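Local coordinates for protein putative D-alanine N-acetyltransferase of GNAT family (Desulfovibrio desulfuricans subsp. desulfuricans, PDB 2R7H) that probably transfers acyl groups, most likely acetyl from acetyl-CoA, to an acceptor that remains to be established, as a member of the GNAT family, at residues A49-E54 and L97-V102. Numbering follows the deposited sequence.
Sequences ADVAQE and LYWIAV
V51 and A52 of helix 46-61 meet the indole of W99, which reaches out from strand 94-102. This is helix-on-sheet packing in a GNAT fold. The strand is central in the mixed sheet and carries a classic beta bulge, with Y98 and W99 both opposite C84.

V51 comes first along the helix. Its CG1 lies anti to the backbone N (chi1 175°) and meets the rim of the indole near the ring plane. V51 CG1 stands 4.2 Å from W99 CH2, a loose apolar contact.

A52 follows and sits closer. Its methyl CB is 3.8 Å from W99 CZ2. Its CA comes nearer still, at an oblique angle to the ring.

W99 is the one residue of 97-102 that makes the contact. Its chi1 of 51° puts CG over the main chain, flanked by N and C, and the six-membered ring is carried out to the helix. NE1 is hydrogen-bonded to Y82 OH, which should help fix the ring's rotation, F44 meets the indole edge-to-face, and the buried A52 also packs on Y82 and on V38 of helix 30-41. Y98 CB covers one face near its border, 3.9 Å from the W99 ring plane.

Y98 and W99, with Y68, line a pocket that holds 2-ethoxyethanol, a molecule probably taken up from the crystallisation liquor. The helix thus packs against one of the residues that line the pocket, W99. The closest approach is A52 CA to W99 CZ2, at 3.6 Å.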
ATOM      1  N   ALA B  49     -16.556  -0.009  -5.660  1.00 36.70           N
ATOM      2  CA  ALA B  49     -17.309  -1.259  -5.699  1.00 33.32           C
ATOM      3  C   ALA B  49     -16.623  -2.221  -6.707  1.00 36.19           C
ATOM      4  O   ALA B  49     -16.632  -3.452  -6.525  1.00 35.53           O
ATOM      5  CB  ALA B  49     -18.854  -1.026  -6.050  1.00 29.97           C
ATOM      6  N   ASP B  50     -16.025  -1.672  -7.768  1.00 39.45           N
ATOM      7  CA  ASP B  50     -15.288  -2.489  -8.752  1.00 41.39           C
ATOM      8  C   ASP B  50     -14.097  -3.142  -8.104  1.00 40.17           C
ATOM      9  O   ASP B  50     -13.795  -4.302  -8.390  1.00 40.68           O
ATOM     10  CB  ASP B  50     -14.730  -1.657  -9.918  1.00 43.37           C
ATOM     11  CG  ASP B  50     -15.788  -1.060 -10.819  1.00 46.53           C
ATOM     12  OD1 ASP B  50     -16.844  -1.670 -11.007  1.00 43.94           O
ATOM     13  OD2 ASP B  50     -15.501   0.006 -11.416  1.00 47.30           O
ATOM     14  N   VAL B  51     -13.392  -2.373  -7.279  1.00 39.86           N
ATOM     15  CA  VAL B  51     -12.237  -2.893  -6.554  1.00 42.86           C
ATOM     16  C   VAL B  51     -12.737  -4.036  -5.640  1.00 44.87           C
ATOM     17  O   VAL B  51     -12.240  -5.162  -5.739  1.00 45.97           O
ATOM     18  CB  VAL B  51     -11.478  -1.784  -5.735  1.00 42.47           C
ATOM     19  CG1 VAL B  51     -10.353  -2.403  -4.892  1.00 41.82           C
ATOM     20  CG2 VAL B  51     -10.925  -0.698  -6.670  1.00 44.03           C
ATOM     21  N   ALA B  52     -13.769  -3.754  -4.836  1.00 43.82           N
ATOM     22  CA  ALA B  52     -14.359  -4.741  -3.919  1.00 43.62           C
ATOM     23  C   ALA B  52     -14.636  -6.074  -4.611  1.00 43.36           C
ATOM     24  O   ALA B  52     -14.240  -7.125  -4.110  1.00 44.95           O
ATOM     25  CB  ALA B  52     -15.614  -4.180  -3.256  1.00 39.10           C
ATOM     26  N   GLN B  53     -15.236  -6.018  -5.797  1.00 44.27           N
ATOM     27  CA  GLN B  53     -15.545  -7.216  -6.571  1.00 44.94           C
ATOM     28  C   GLN B  53     -14.307  -7.863  -7.197  1.00 45.75           C
ATOM     29  O   GLN B  53     -14.224  -9.098  -7.241  1.00 44.43           O
ATOM     30  CB  GLN B  53     -16.554  -6.887  -7.670  1.00 45.65           C
ATOM     31  CG  GLN B  53     -16.982  -8.108  -8.508  1.00 47.13           C
ATOM     32  CD  GLN B  53     -17.997  -7.773  -9.575  1.00 47.85           C
ATOM     33  OE1 GLN B  53     -18.416  -6.635  -9.711  1.00 43.32           O
ATOM     34  NE2 GLN B  53     -18.389  -8.776 -10.347  1.00 52.07           N
ATOM     35  N   GLU B  54     -13.363  -7.046  -7.675  1.00 46.25           N
ATOM     36  CA  GLU B  54     -12.138  -7.555  -8.320  1.00 47.57           C
ATOM     37  C   GLU B  54     -11.307  -8.429  -7.379  1.00 48.42           C
ATOM     38  O   GLU B  54     -10.784  -9.467  -7.808  1.00 51.13           O
ATOM     39  CB  GLU B  54     -11.292  -6.408  -8.895  1.00 47.52           C
ATOM     40  N   LEU B  97      -6.501  -4.698   7.245  1.00 25.95           N
ATOM     41  CA  LEU B  97      -7.947  -4.914   7.134  1.00 27.74           C
ATOM     42  C   LEU B  97      -8.350  -3.922   6.038  1.00 29.65           C
ATOM     43  O   LEU B  97      -8.237  -2.732   6.250  1.00 29.18           O
ATOM     44  CB  LEU B  97      -8.692  -4.535   8.441  1.00 27.21           C
ATOM     45  CG  LEU B  97     -10.242  -4.677   8.399  1.00 24.72           C
ATOM     46  CD1 LEU B  97     -10.733  -6.151   8.121  1.00 25.30           C
ATOM     47  CD2 LEU B  97     -10.798  -4.150   9.738  1.00 31.99           C
ATOM     48  N   TYR B  98      -8.780  -4.402   4.877  1.00 27.02           N
ATOM     49  CA  TYR B  98      -9.174  -3.546   3.738  1.00 31.50           C
ATOM     50  C   TYR B  98     -10.527  -2.889   4.058  1.00 36.70           C
ATOM     51  O   TYR B  98     -10.620  -1.659   4.026  1.00 34.70           O
ATOM     52  CB  TYR B  98      -9.021  -4.326   2.399  1.00 33.73           C
ATOM     53  CG  TYR B  98      -7.565  -4.875   2.225  1.00 34.11           C
ATOM     54  CD1 TYR B  98      -6.483  -4.005   2.258  1.00 41.04           C
ATOM     55  CD2 TYR B  98      -7.281  -6.226   1.951  1.00 37.96           C
ATOM     56  CE1 TYR B  98      -5.145  -4.453   2.132  1.00 39.49           C
ATOM     57  CE2 TYR B  98      -5.917  -6.699   1.808  1.00 36.30           C
ATOM     58  CZ  TYR B  98      -4.847  -5.796   1.902  1.00 45.94           C
ATOM     59  OH  TYR B  98      -3.463  -6.152   1.764  1.00 36.87           O
ATOM     60  N   TRP B  99     -11.548  -3.670   4.433  1.00 34.98           N
ATOM     61  CA  TRP B  99     -12.831  -3.099   4.920  1.00 36.70           C
ATOM     62  C   TRP B  99     -13.744  -4.171   5.463  1.00 30.45           C
ATOM     63  O   TRP B  99     -13.489  -5.363   5.271  1.00 27.19           O
ATOM     64  CB  TRP B  99     -13.611  -2.239   3.872  1.00 39.02           C
ATOM     65  CG  TRP B  99     -13.747  -2.976   2.648  1.00 44.81           C
ATOM     66  CD1 TRP B  99     -14.613  -3.986   2.409  1.00 44.43           C
ATOM     67  CD2 TRP B  99     -12.958  -2.818   1.461  1.00 48.49           C
ATOM     68  NE1 TRP B  99     -14.403  -4.473   1.165  1.00 49.99           N
ATOM     69  CE2 TRP B  99     -13.396  -3.779   0.556  1.00 39.98           C
ATOM     70  CE3 TRP B  99     -11.906  -1.976   1.093  1.00 46.07           C
ATOM     71  CZ2 TRP B  99     -12.859  -3.915  -0.709  1.00 41.78           C
ATOM     72  CZ3 TRP B  99     -11.366  -2.117  -0.155  1.00 42.29           C
ATOM     73  CH2 TRP B  99     -11.856  -3.072  -1.053  1.00 43.05           C
ATOM     74  N   ILE B 100     -14.701  -3.721   6.266  1.00 31.92           N
ATOM     75  CA  ILE B 100     -15.753  -4.546   6.772  1.00 30.67           C
ATOM     76  C   ILE B 100     -17.027  -3.877   6.197  1.00 32.63           C
ATOM     77  O   ILE B 100     -17.235  -2.704   6.440  1.00 35.45           O
ATOM     78  CB  ILE B 100     -15.837  -4.615   8.292  1.00 33.26           C
ATOM     79  CG1 ILE B 100     -14.571  -5.237   8.860  1.00 35.18           C
ATOM     80  CG2 ILE B 100     -17.063  -5.513   8.705  1.00 29.64           C
ATOM     81  CD1 ILE B 100     -14.544  -5.316  10.346  1.00 32.67           C
ATOM     82  N   ALA B 101     -17.826  -4.592   5.404  1.00 32.76           N
ATOM     83  CA  ALA B 101     -19.088  -4.055   4.838  1.00 30.38           C
ATOM     84  C   ALA B 101     -20.267  -4.918   5.312  1.00 30.28           C
ATOM     85  O   ALA B 101     -20.257  -6.131   5.156  1.00 27.52           O
ATOM     86  CB  ALA B 101     -19.029  -4.015   3.274  1.00 30.98           C
ATOM     87  N   VAL B 102     -21.285  -4.278   5.886  1.00 33.22           N
ATOM     88  CA  VAL B 102     -22.519  -4.939   6.371  1.00 33.67           C
ATOM     89  C   VAL B 102     -23.729  -4.308   5.664  1.00 35.36           C
ATOM     90  O   VAL B 102     -23.795  -3.075   5.547  1.00 33.11           O
ATOM     91  CB  VAL B 102     -22.665  -4.766   7.898  1.00 35.33           C
ATOM     92  CG1 VAL B 102     -24.049  -5.202   8.399  1.00 36.94           C
ATOM     93  CG2 VAL B 102     -21.546  -5.564   8.625  1.00 35.58           C
TER